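Local coordinates for protein diaminobutyrate-pyruvate transaminase and L-2,4-diaminobutyrate decarboxylase (Vibrio parahaemolyticus, PDB 2QMA) that probably uses pyridoxal 5'-phosphate to decarboxylate L-2,4-diaminobutyrate through its C-terminal decarboxylase domain, the part of the longer protein studied here, at residues H398-M409 / I472-E483; L438-R446 / L457-L468. All coordinates share one frame; numbering follows the deposited sequence.

Both contacts belong to the C-terminal part of the chain, where the antiparallel sheet of strands 416-418, 426-431, 465-471 and 458-462 meets its helices. The centres of contact 1 and contact 2 are about 21 Å apart. Strand 465-471 joins them: its start meets helix 438-452 in contact 2, and the loop that follows it leads through contact 1 into helix 479-495. That helix also touches contact 2 farther along, where Ile489 and Ala493 pack on Leu445. Contact 1 is the one near the cofactor site, since the side chain of Leu473 is about 6 Å from that of Lys325, the predicted pyridoxal phosphate lysine, which carries no cofactor here. Contact 2 lies away from that site.

Contact 1 (H398-M409 / I472-E483); sequences HLLAQTLEVADM and ILNPCLTTSDFE
Leu399 and Pro475 bring the two backbones to 6.2 Å between CA atoms where the loop 472-478 runs past helix 398-409. Farther on, Val406 faces Phe482 of helix 479-483, and there the helix axes diverge by 39°, 10.9 Å apart at their closest. Between these points Gln402 carries the polar contact. With CG anti to the backbone N (chi1 177°), its extended chain carries the amide across to the loop, and NE2 gives Leu477 O a nearly straight hydrogen bond of 3.1 Å. The carbonyl oxygen lies in the amide plane, but NE2 stands above the carbonyl plane. Gln16 of the second subunit also donates to Leu477 O. OE1 of Gln402 turns to the edge of the Phe482 ring. One face of that ring is taken by Val406, whose CG2 sits 3.5 Å from the centroid, almost on the normal, in a CH-pi contact; the short branched side chain brings one methyl over the ring centre. Met409, a selenomethionine, bends at its far end and lays SE 4.0 Å from Phe482 CB, crossing the phenylalanine at about a right angle. Ile472 lies between Leu399 and Thr403: its CG2 meets Leu399 CD2, while CD1 slides past Thr403 OG1 at 3.4 Å. That hydroxyl turns back to its own helix, giving a 2.7 Å bond to Leu399 O, which lets threonine present itself to an apolar neighbour. Thr478 is at the N-cap position of helix 479-495, and its backbone N donates to Asp481 OD2. This strand-to-helix connection, packed on a helix, belongs to the small C-terminal part of a fold-type-I pyridoxal phosphate enzyme, probably a decarboxylase, with Leu473 near the predicted cofactor lysine.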
loop_
_atom_site.group_PDB
_atom_site.type_symbol
_atom_site.label_atom_id
_atom_site.label_comp_id
_atom_site.label_asym_id
_atom_site.label_seq_id
_atom_site.Cartn_x
_atom_site.Cartn_y
_atom_site.Cartn_z
ATOM N N HIS A 398 -23.145 -6.808 18.673
ATOM C CA HIS A 398 -22.682 -7.999 19.407
ATOM C C HIS A 398 -21.354 -7.807 20.156
ATOM O O HIS A 398 -21.211 -8.174 21.345
ATOM C CB HIS A 398 -22.555 -9.175 18.452
ATOM C CG HIS A 398 -21.877 -10.349 19.073
ATOM N ND1 HIS A 398 -20.561 -10.676 18.814
ATOM C CD2 HIS A 398 -22.306 -11.209 20.024
ATOM C CE1 HIS A 398 -20.229 -11.734 19.533
ATOM N NE2 HIS A 398 -21.273 -12.077 20.276
ATOM N N LEU A 399 -20.378 -7.252 19.441
ATOM C CA LEU A 399 -19.055 -7.090 19.963
ATOM C C LEU A 399 -19.106 -6.153 21.151
ATOM O O LEU A 399 -18.457 -6.421 22.138
ATOM C CB LEU A 399 -18.104 -6.555 18.891
ATOM C CG LEU A 399 -17.627 -7.504 17.783
ATOM C CD1 LEU A 399 -16.751 -6.764 16.771
ATOM C CD2 LEU A 399 -16.873 -8.693 18.387
ATOM N N LEU A 400 -19.885 -5.064 21.058
ATOM C CA LEU A 400 -19.970 -4.099 22.157
ATOM C C LEU A 400 -20.634 -4.736 23.363
ATOM O O LEU A 400 -20.177 -4.570 24.518
ATOM C CB LEU A 400 -20.739 -2.829 21.734
ATOM C CG LEU A 400 -19.813 -1.731 21.142
ATOM C CD1 LEU A 400 -19.037 -2.233 19.946
ATOM C CD2 LEU A 400 -20.579 -0.414 20.778
ATOM N N ALA A 401 -21.679 -5.516 23.115
ATOM C CA ALA A 401 -22.329 -6.209 24.233
ATOM C C ALA A 401 -21.399 -7.227 24.875
ATOM O O ALA A 401 -21.383 -7.348 26.106
ATOM C CB ALA A 401 -23.632 -6.897 23.796
ATOM N N GLN A 402 -20.696 -8.008 24.050
ATOM C CA GLN A 402 -19.828 -9.082 24.564
ATOM C C GLN A 402 -18.653 -8.530 25.356
ATOM O O GLN A 402 -18.237 -9.103 26.363
ATOM C CB GLN A 402 -19.296 -9.929 23.418
ATOM C CG GLN A 402 -18.345 -11.010 23.838
ATOM C CD GLN A 402 -18.166 -11.988 22.737
ATOM O OE1 GLN A 402 -17.381 -11.745 21.817
ATOM N NE2 GLN A 402 -18.896 -13.123 22.806
ATOM N N THR A 403 -18.102 -7.422 24.881
ATOM C CA THR A 403 -17.019 -6.766 25.588
ATOM C C THR A 403 -17.458 -6.409 27.017
ATOM O O THR A 403 -16.665 -6.561 27.943
ATOM C CB THR A 403 -16.530 -5.512 24.792
ATOM O OG1 THR A 403 -16.113 -5.931 23.485
ATOM C CG2 THR A 403 -15.400 -4.811 25.510
ATOM N N LEU A 404 -18.702 -5.928 27.188
ATOM C CA LEU A 404 -19.208 -5.569 28.509
ATOM C C LEU A 404 -19.333 -6.831 29.366
ATOM O O LEU A 404 -19.048 -6.836 30.583
ATOM C CB LEU A 404 -20.554 -4.850 28.398
ATOM C CG LEU A 404 -20.441 -3.516 27.635
ATOM C CD1 LEU A 404 -21.811 -2.942 27.345
ATOM C CD2 LEU A 404 -19.579 -2.513 28.409
ATOM N N GLU A 405 -19.754 -7.907 28.715
ATOM C CA GLU A 405 -19.887 -9.200 29.392
ATOM C C GLU A 405 -18.549 -9.777 29.875
ATOM O O GLU A 405 -18.473 -10.335 30.980
ATOM C CB GLU A 405 -20.584 -10.186 28.463
ATOM C CG GLU A 405 -22.079 -9.907 28.307
ATOM C CD GLU A 405 -22.748 -10.877 27.353
ATOM O OE1 GLU A 405 -22.055 -11.692 26.686
ATOM O OE2 GLU A 405 -23.983 -10.814 27.269
ATOM N N VAL A 406 -17.516 -9.660 29.042
ATOM C CA VAL A 406 -16.150 -10.081 29.397
ATOM C C VAL A 406 -15.586 -9.222 30.528
ATOM O O VAL A 406 -15.023 -9.761 31.464
ATOM C CB VAL A 406 -15.212 -10.120 28.172
ATOM C CG1 VAL A 406 -13.699 -10.376 28.574
ATOM C CG2 VAL A 406 -15.728 -11.164 27.174
ATOM N N ALA A 407 -15.764 -7.897 30.445
ATOM C CA ALA A 407 -15.380 -7.014 31.553
ATOM C C ALA A 407 -16.038 -7.482 32.842
ATOM O O ALA A 407 -15.354 -7.613 33.851
ATOM C CB ALA A 407 -15.698 -5.543 31.261
ATOM N N ASP A 408 -17.337 -7.800 32.805
ATOM C CA ASP A 408 -18.051 -8.306 33.996
ATOM C C ASP A 408 -17.467 -9.610 34.522
ATOM O O ASP A 408 -17.348 -9.812 35.730
ATOM C CB ASP A 408 -19.540 -8.512 33.700
ATOM C CG ASP A 408 -20.323 -7.221 33.745
ATOM O OD1 ASP A 408 -19.822 -6.235 34.337
ATOM O OD2 ASP A 408 -21.441 -7.196 33.191
HETATM N N MSE A 409 -17.121 -10.504 33.605
HETATM C CA MSE A 409 -16.547 -11.782 33.963
HETATM C C MSE A 409 -15.207 -11.580 34.684
HETATM O O MSE A 409 -14.921 -12.281 35.671
HETATM C CB MSE A 409 -16.395 -12.620 32.691
HETATM C CG MSE A 409 -15.882 -14.045 32.867
HETATM SE SE MSE A 409 -15.347 -14.679 31.068
HETATM C CE MSE A 409 -16.960 -14.162 30.157
ATOM N N ILE A 472 -11.191 -7.398 21.069
ATOM C CA ILE A 472 -12.174 -8.360 20.567
ATOM C C ILE A 472 -12.685 -7.972 19.174
ATOM O O ILE A 472 -13.344 -6.932 18.988
ATOM C CB ILE A 472 -13.369 -8.549 21.531
ATOM C CG1 ILE A 472 -12.877 -8.798 22.968
ATOM C CG2 ILE A 472 -14.277 -9.709 21.012
ATOM C CD1 ILE A 472 -13.953 -8.521 24.073
ATOM N N LEU A 473 -12.366 -8.790 18.186
ATOM C CA LEU A 473 -12.792 -8.481 16.823
ATOM C C LEU A 473 -13.634 -9.566 16.227
ATOM O O LEU A 473 -14.614 -9.293 15.558
ATOM C CB LEU A 473 -11.618 -8.196 15.886
ATOM C CG LEU A 473 -10.739 -6.949 16.090
ATOM C CD1 LEU A 473 -9.660 -6.838 14.992
ATOM C CD2 LEU A 473 -11.573 -5.648 16.202
ATOM N N ASN A 474 -13.223 -10.808 16.441
ATOM C CA ASN A 474 -13.938 -11.948 15.875
ATOM C C ASN A 474 -15.371 -11.971 16.459
ATOM O O ASN A 474 -15.534 -12.024 17.685
ATOM C CB ASN A 474 -13.174 -13.226 16.194
ATOM C CG ASN A 474 -13.754 -14.451 15.523
ATOM O OD1 ASN A 474 -14.935 -14.491 15.150
ATOM N ND2 ASN A 474 -12.921 -15.479 15.372
ATOM N N PRO A 475 -16.405 -11.885 15.584
ATOM C CA PRO A 475 -17.783 -11.826 16.091
ATOM C C PRO A 475 -18.353 -13.207 16.429
ATOM O O PRO A 475 -19.535 -13.330 16.793
ATOM C CB PRO A 475 -18.539 -11.130 14.945
ATOM C CG PRO A 475 -17.816 -11.614 13.683
ATOM C CD PRO A 475 -16.361 -11.839 14.111
ATOM N N CYS A 476 -17.501 -14.241 16.341
ATOM C CA CYS A 476 -17.956 -15.647 16.440
ATOM C C CYS A 476 -17.521 -16.357 17.720
ATOM O O CYS A 476 -17.683 -17.562 17.857
ATOM C CB CYS A 476 -17.449 -16.421 15.201
ATOM S SG CYS A 476 -18.221 -15.904 13.656
ATOM N N LEU A 477 -16.951 -15.602 18.643
ATOM C CA LEU A 477 -16.502 -16.072 19.952
ATOM C C LEU A 477 -17.655 -16.219 20.943
ATOM O O LEU A 477 -18.636 -15.502 20.856
ATOM C CB LEU A 477 -15.485 -15.071 20.519
ATOM C CG LEU A 477 -14.264 -14.734 19.650
ATOM C CD1 LEU A 477 -13.417 -13.627 20.320
ATOM C CD2 LEU A 477 -13.412 -15.960 19.342
ATOM N N THR A 478 -17.518 -17.166 21.882
ATOM C CA THR A 478 -18.574 -17.474 22.850
ATOM C C THR A 478 -18.051 -17.242 24.256
ATOM O O THR A 478 -16.848 -17.076 24.459
ATOM C CB THR A 478 -19.019 -18.975 22.748
ATOM O OG1 THR A 478 -17.872 -19.793 22.955
ATOM C CG2 THR A 478 -19.578 -19.292 21.384
ATOM N N THR A 479 -18.966 -17.227 25.230
ATOM C CA THR A 479 -18.610 -17.105 26.647
ATOM C C THR A 479 -17.530 -18.117 27.007
ATOM O O THR A 479 -16.551 -17.772 27.649
ATOM C CB THR A 479 -19.855 -17.323 27.569
ATOM O OG1 THR A 479 -20.928 -16.496 27.114
ATOM C CG2 THR A 479 -19.542 -16.994 29.035
ATOM N N SER A 480 -17.714 -19.364 26.582
ATOM C CA SER A 480 -16.785 -20.440 26.925
ATOM C C SER A 480 -15.386 -20.198 26.326
ATOM O O SER A 480 -14.386 -20.635 26.890
ATOM C CB SER A 480 -17.353 -21.798 26.484
ATOM O OG SER A 480 -17.615 -21.755 25.086
ATOM N N ASP A 481 -15.316 -19.511 25.179
ATOM C CA ASP A 481 -14.001 -19.102 24.655
ATOM C C ASP A 481 -13.261 -18.206 25.646
ATOM O O ASP A 481 -12.048 -18.368 25.847
ATOM C CB ASP A 481 -14.136 -18.371 23.301
ATOM C CG ASP A 481 -14.570 -19.323 22.164
ATOM O OD1 ASP A 481 -14.155 -20.499 22.175
ATOM O OD2 ASP A 481 -15.325 -18.906 21.260
ATOM N N PHE A 482 -13.993 -17.250 26.230
ATOM C CA PHE A 482 -13.423 -16.264 27.147
ATOM C C PHE A 482 -13.081 -16.888 28.490
ATOM O O PHE A 482 -12.023 -16.599 29.039
ATOM C CB PHE A 482 -14.327 -15.043 27.269
ATOM C CG PHE A 482 -14.209 -14.116 26.078
ATOM C CD1 PHE A 482 -13.078 -13.310 25.935
ATOM C CD2 PHE A 482 -15.179 -14.122 25.071
ATOM C CE1 PHE A 482 -12.912 -12.473 24.820
ATOM C CE2 PHE A 482 -15.026 -13.269 23.913
ATOM C CZ PHE A 482 -13.896 -12.442 23.819
ATOM N N GLU A 483 -13.959 -17.763 28.989
ATOM C CA GLU A 483 -13.693 -18.488 30.211
ATOM C C GLU A 483 -12.412 -19.305 30.102
ATOM O O GLU A 483 -11.555 -19.271 30.987
ATOM C CB GLU A 483 -14.866 -19.409 30.566
ATOM C CG GLU A 483 -16.037 -18.607 31.014
ATOM C CD GLU A 483 -17.221 -19.449 31.452
ATOM O OE1 GLU A 483 -17.361 -20.627 31.021
ATOM O OE2 GLU A 483 -18.032 -18.891 32.219
#

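Contact 2 (L438-R446 / L457-L468); sequences LDELNKALR and LGETIVDGKTAL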
loop_
_atom_site.group_PDB
_atom_site.type_symbol
_atom_site.label_atom_id
_atom_site.label_comp_id
_atom_site.label_asym_id
_atom_site.label_seq_id
_atom_site.Cartn_x
_atom_site.Cartn_y
_atom_site.Cartn_z
ATOM N N LEU A 438 3.194 -7.229 40.249
ATOM C CA LEU A 438 2.220 -7.379 39.169
ATOM C C LEU A 438 2.737 -6.868 37.837
ATOM O O LEU A 438 2.476 -7.476 36.803
ATOM C CB LEU A 438 0.886 -6.713 39.526
ATOM C CG LEU A 438 0.303 -7.128 40.886
ATOM C CD1 LEU A 438 -0.947 -6.320 41.170
ATOM C CD2 LEU A 438 0.050 -8.647 40.990
ATOM N N ASP A 439 3.462 -5.750 37.850
ATOM C CA ASP A 439 4.060 -5.240 36.614
ATOM C C ASP A 439 4.958 -6.318 36.010
ATOM O O ASP A 439 4.936 -6.563 34.796
ATOM C CB ASP A 439 4.833 -3.923 36.848
ATOM C CG ASP A 439 3.903 -2.709 37.000
ATOM O OD1 ASP A 439 2.701 -2.811 36.662
ATOM O OD2 ASP A 439 4.365 -1.633 37.452
ATOM N N GLU A 440 5.711 -6.984 36.878
ATOM C CA GLU A 440 6.643 -8.016 36.459
ATOM C C GLU A 440 5.893 -9.245 35.974
ATOM O O GLU A 440 6.240 -9.806 34.935
ATOM C CB GLU A 440 7.591 -8.374 37.610
ATOM C CG GLU A 440 8.641 -9.408 37.244
ATOM C CD GLU A 440 9.145 -10.196 38.442
ATOM O OE1 GLU A 440 9.163 -9.652 39.570
ATOM O OE2 GLU A 440 9.509 -11.376 38.251
ATOM N N LEU A 441 4.871 -9.642 36.741
ATOM C CA LEU A 441 4.085 -10.844 36.472
ATOM C C LEU A 441 3.351 -10.716 35.146
ATOM O O LEU A 441 3.438 -11.592 34.297
ATOM C CB LEU A 441 3.098 -11.112 37.617
ATOM C CG LEU A 441 1.956 -12.097 37.367
ATOM C CD1 LEU A 441 2.512 -13.508 37.156
ATOM C CD2 LEU A 441 0.911 -12.081 38.477
ATOM N N ASN A 442 2.662 -9.595 34.954
ATOM C CA ASN A 442 1.893 -9.405 33.724
ATOM C C ASN A 442 2.738 -9.219 32.464
ATOM O O ASN A 442 2.372 -9.692 31.378
ATOM C CB ASN A 442 0.847 -8.298 33.902
ATOM C CG ASN A 442 -0.280 -8.727 34.794
ATOM O OD1 ASN A 442 -1.243 -9.361 34.337
ATOM N ND2 ASN A 442 -0.183 -8.390 36.086
ATOM N N LYS A 443 3.886 -8.564 32.596
ATOM C CA LYS A 443 4.844 -8.545 31.489
ATOM C C LYS A 443 5.313 -9.945 31.083
ATOM O O LYS A 443 5.341 -10.288 29.893
ATOM C CB LYS A 443 6.048 -7.669 31.824
ATOM C CG LYS A 443 5.745 -6.209 31.635
ATOM C CD LYS A 443 6.962 -5.480 31.101
ATOM C CE LYS A 443 7.629 -4.703 32.201
ATOM N NZ LYS A 443 6.687 -3.767 32.883
ATOM N N ALA A 444 5.674 -10.751 32.071
ATOM C CA ALA A 444 6.228 -12.051 31.799
ATOM C C ALA A 444 5.137 -12.962 31.207
ATOM O O ALA A 444 5.378 -13.651 30.217
ATOM C CB ALA A 444 6.842 -12.634 33.056
ATOM N N LEU A 445 3.922 -12.914 31.758
ATOM C CA LEU A 445 2.900 -13.795 31.227
ATOM C C LEU A 445 2.490 -13.422 29.794
ATOM O O LEU A 445 2.249 -14.314 28.980
ATOM C CB LEU A 445 1.715 -13.962 32.183
ATOM C CG LEU A 445 0.514 -13.058 32.226
ATOM C CD1 LEU A 445 -0.378 -13.325 30.995
ATOM C CD2 LEU A 445 -0.229 -13.346 33.536
ATOM N N ARG A 446 2.486 -12.133 29.466
ATOM C CA ARG A 446 2.189 -11.759 28.094
ATOM C C ARG A 446 3.191 -12.325 27.076
ATOM O O ARG A 446 2.791 -12.900 26.067
ATOM C CB ARG A 446 2.041 -10.258 27.914
ATOM C CG ARG A 446 1.517 -9.957 26.543
ATOM C CD ARG A 446 2.353 -8.925 25.943
ATOM N NE ARG A 446 2.644 -9.094 24.528
ATOM C CZ ARG A 446 3.876 -9.046 24.036
ATOM N NH1 ARG A 446 4.915 -8.866 24.848
ATOM N NH2 ARG A 446 4.070 -9.181 22.737
ATOM N N LEU A 457 -1.767 -11.658 23.243
ATOM C CA LEU A 457 -2.413 -10.688 24.123
ATOM C C LEU A 457 -1.765 -9.324 23.963
ATOM O O LEU A 457 -0.574 -9.238 23.680
ATOM C CB LEU A 457 -2.256 -11.106 25.584
ATOM C CG LEU A 457 -2.895 -12.443 25.942
ATOM C CD1 LEU A 457 -2.591 -12.824 27.386
ATOM C CD2 LEU A 457 -4.416 -12.412 25.632
ATOM N N GLY A 458 -2.549 -8.273 24.145
ATOM C CA GLY A 458 -2.003 -6.900 24.067
ATOM C C GLY A 458 -1.395 -6.513 25.414
ATOM O O GLY A 458 -1.716 -7.114 26.433
ATOM N N GLU A 459 -0.510 -5.516 25.438
ATOM C CA GLU A 459 -0.038 -5.026 26.726
ATOM C C GLU A 459 0.123 -3.539 26.660
ATOM O O GLU A 459 0.623 -3.007 25.673
ATOM C CB GLU A 459 1.230 -5.752 27.247
ATOM C CG GLU A 459 2.566 -5.096 27.006
ATOM C CD GLU A 459 3.696 -5.764 27.798
ATOM O OE1 GLU A 459 4.204 -5.150 28.776
ATOM O OE2 GLU A 459 4.055 -6.912 27.463
ATOM N N THR A 460 -0.375 -2.850 27.673
ATOM C CA THR A 460 -0.234 -1.407 27.677
ATOM C C THR A 460 -0.007 -0.874 29.090
ATOM O O THR A 460 0.302 -1.636 30.000
ATOM C CB THR A 460 -1.391 -0.728 26.926
ATOM O OG1 THR A 460 -1.057 0.646 26.672
ATOM C CG2 THR A 460 -2.747 -0.860 27.700
ATOM N N ILE A 461 -0.086 0.438 29.260
ATOM C CA ILE A 461 0.041 1.009 30.580
ATOM C C ILE A 461 -1.226 1.786 30.932
ATOM O O ILE A 461 -1.701 2.608 30.160
ATOM C CB ILE A 461 1.324 1.849 30.708
ATOM C CG1 ILE A 461 2.560 0.966 30.468
ATOM C CG2 ILE A 461 1.386 2.515 32.087
ATOM C CD1 ILE A 461 3.484 1.527 29.388
ATOM N N VAL A 462 -1.793 1.496 32.092
ATOM C CA VAL A 462 -3.051 2.133 32.485
ATOM C C VAL A 462 -2.849 2.620 33.892
ATOM O O VAL A 462 -2.707 1.804 34.803
ATOM C CB VAL A 462 -4.242 1.138 32.460
ATOM C CG1 VAL A 462 -5.559 1.881 32.636
ATOM C CG2 VAL A 462 -4.261 0.345 31.173
ATOM N N ASP A 463 -2.818 3.941 34.083
ATOM C CA ASP A 463 -2.515 4.499 35.404
ATOM C C ASP A 463 -1.143 4.042 35.896
ATOM O O ASP A 463 -0.966 3.654 37.060
ATOM C CB ASP A 463 -3.593 4.095 36.425
ATOM C CG ASP A 463 -4.975 4.613 36.061
ATOM O OD1 ASP A 463 -5.091 5.397 35.097
ATOM O OD2 ASP A 463 -5.953 4.236 36.749
ATOM N N GLY A 464 -0.173 4.061 34.991
ATOM C CA GLY A 464 1.192 3.681 35.331
ATOM C C GLY A 464 1.367 2.209 35.678
ATOM O O GLY A 464 2.385 1.842 36.261
ATOM N N LYS A 465 0.382 1.371 35.325
ATOM C CA LYS A 465 0.419 -0.064 35.622
ATOM C C LYS A 465 0.428 -0.874 34.326
ATOM O O LYS A 465 -0.237 -0.498 33.373
ATOM C CB LYS A 465 -0.765 -0.443 36.508
ATOM C CG LYS A 465 -0.729 0.271 37.851
ATOM C CD LYS A 465 -1.707 -0.279 38.862
ATOM C CE LYS A 465 -3.075 0.350 38.722
ATOM N NZ LYS A 465 -3.057 1.817 39.007
ATOM N N THR A 466 1.205 -1.951 34.261
ATOM C CA THR A 466 1.170 -2.828 33.085
ATOM C C THR A 466 -0.213 -3.495 33.055
ATOM O O THR A 466 -0.667 -4.079 34.054
ATOM C CB THR A 466 2.307 -3.890 33.077
ATOM O OG1 THR A 466 3.553 -3.252 32.768
ATOM C CG2 THR A 466 2.066 -4.931 32.021
ATOM N N ALA A 467 -0.890 -3.335 31.922
ATOM C CA ALA A 467 -2.190 -3.943 31.695
ATOM C C ALA A 467 -2.044 -4.909 30.538
ATOM O O ALA A 467 -1.306 -4.645 29.591
ATOM C CB ALA A 467 -3.224 -2.890 31.355
ATOM N N LEU A 468 -2.734 -6.040 30.653
ATOM C CA LEU A 468 -3.025 -6.891 29.499
ATOM C C LEU A 468 -4.230 -6.347 28.755
ATOM O O LEU A 468 -5.067 -5.693 29.341
ATOM C CB LEU A 468 -3.337 -8.306 29.961
ATOM C CG LEU A 468 -2.191 -8.950 30.769
ATOM C CD1 LEU A 468 -2.745 -10.193 31.406
ATOM C CD2 LEU A 468 -1.004 -9.262 29.865
HETATM O O HOH W 1 0.459 -4.833 36.587
HETATM O O HOH W 2 5.964 -8.356 28.052
HETATM O O HOH W 3 0.498 -12.870 24.575
HETATM O O HOH W 4 1.650 -10.313 22.031
#
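Arg446 and Glu459 cross at about a right angle, with guanidinium and carboxylate planes 66° apart. Their salt bridge is weak, Arg446 NH1 lying 3.4 Å from Glu459 OE2 with a bent N-H...O angle. Water 2 donates to Lys443 O and accepts weakly from Arg446 NH1. The arginine leaves the helix with CG anti to the backbone N (chi1 -171°), then bends, sliding its methylenes past Leu457 in the opposite direction. Its NE makes a weak bond to Leu457 O, at the guanidinium edge. An arginine suits this partly exposed margin because its aliphatic part covers Leu457 while its head reaches carboxylate and water; NH2 also has a long, weak ion pair with Asp133 of the second subunit. Lys443 meets Glu459 at a right angle too, but through carbon, CG lying 3.4 Å from OE1; its NZ bends instead to Thr466 OG1 in a weak bond of 3.2 Å.

The helix segment 438-446 lies along one face of a beta hairpin, 33° from strand 465-468 and roughly antiparallel to strand 458-462. The hairpin closes in a type I' turn from Val462 to Lys465; Gly464 suits its positive-phi position because glycine takes such angles without strain. Beside it Asp439 OD1 receives Thr466 N, 3.0 Å and nearly straight, from above the carboxylate plane; water 1 links that OD1 to Thr466 O. Asn442 sets CB against Thr466 CG2, and its amide is held by two bonds, ND2 to Leu438 O and OD1 from Ala431 N. The Leu468 side chain crosses that of Asn442 at about a right angle, bringing CD1 within 3.4 Å of OD1. The same methyl meets Leu445 CD1 at 3.9 Å, and Leu445 CD1 also approaches Leu457 CD1.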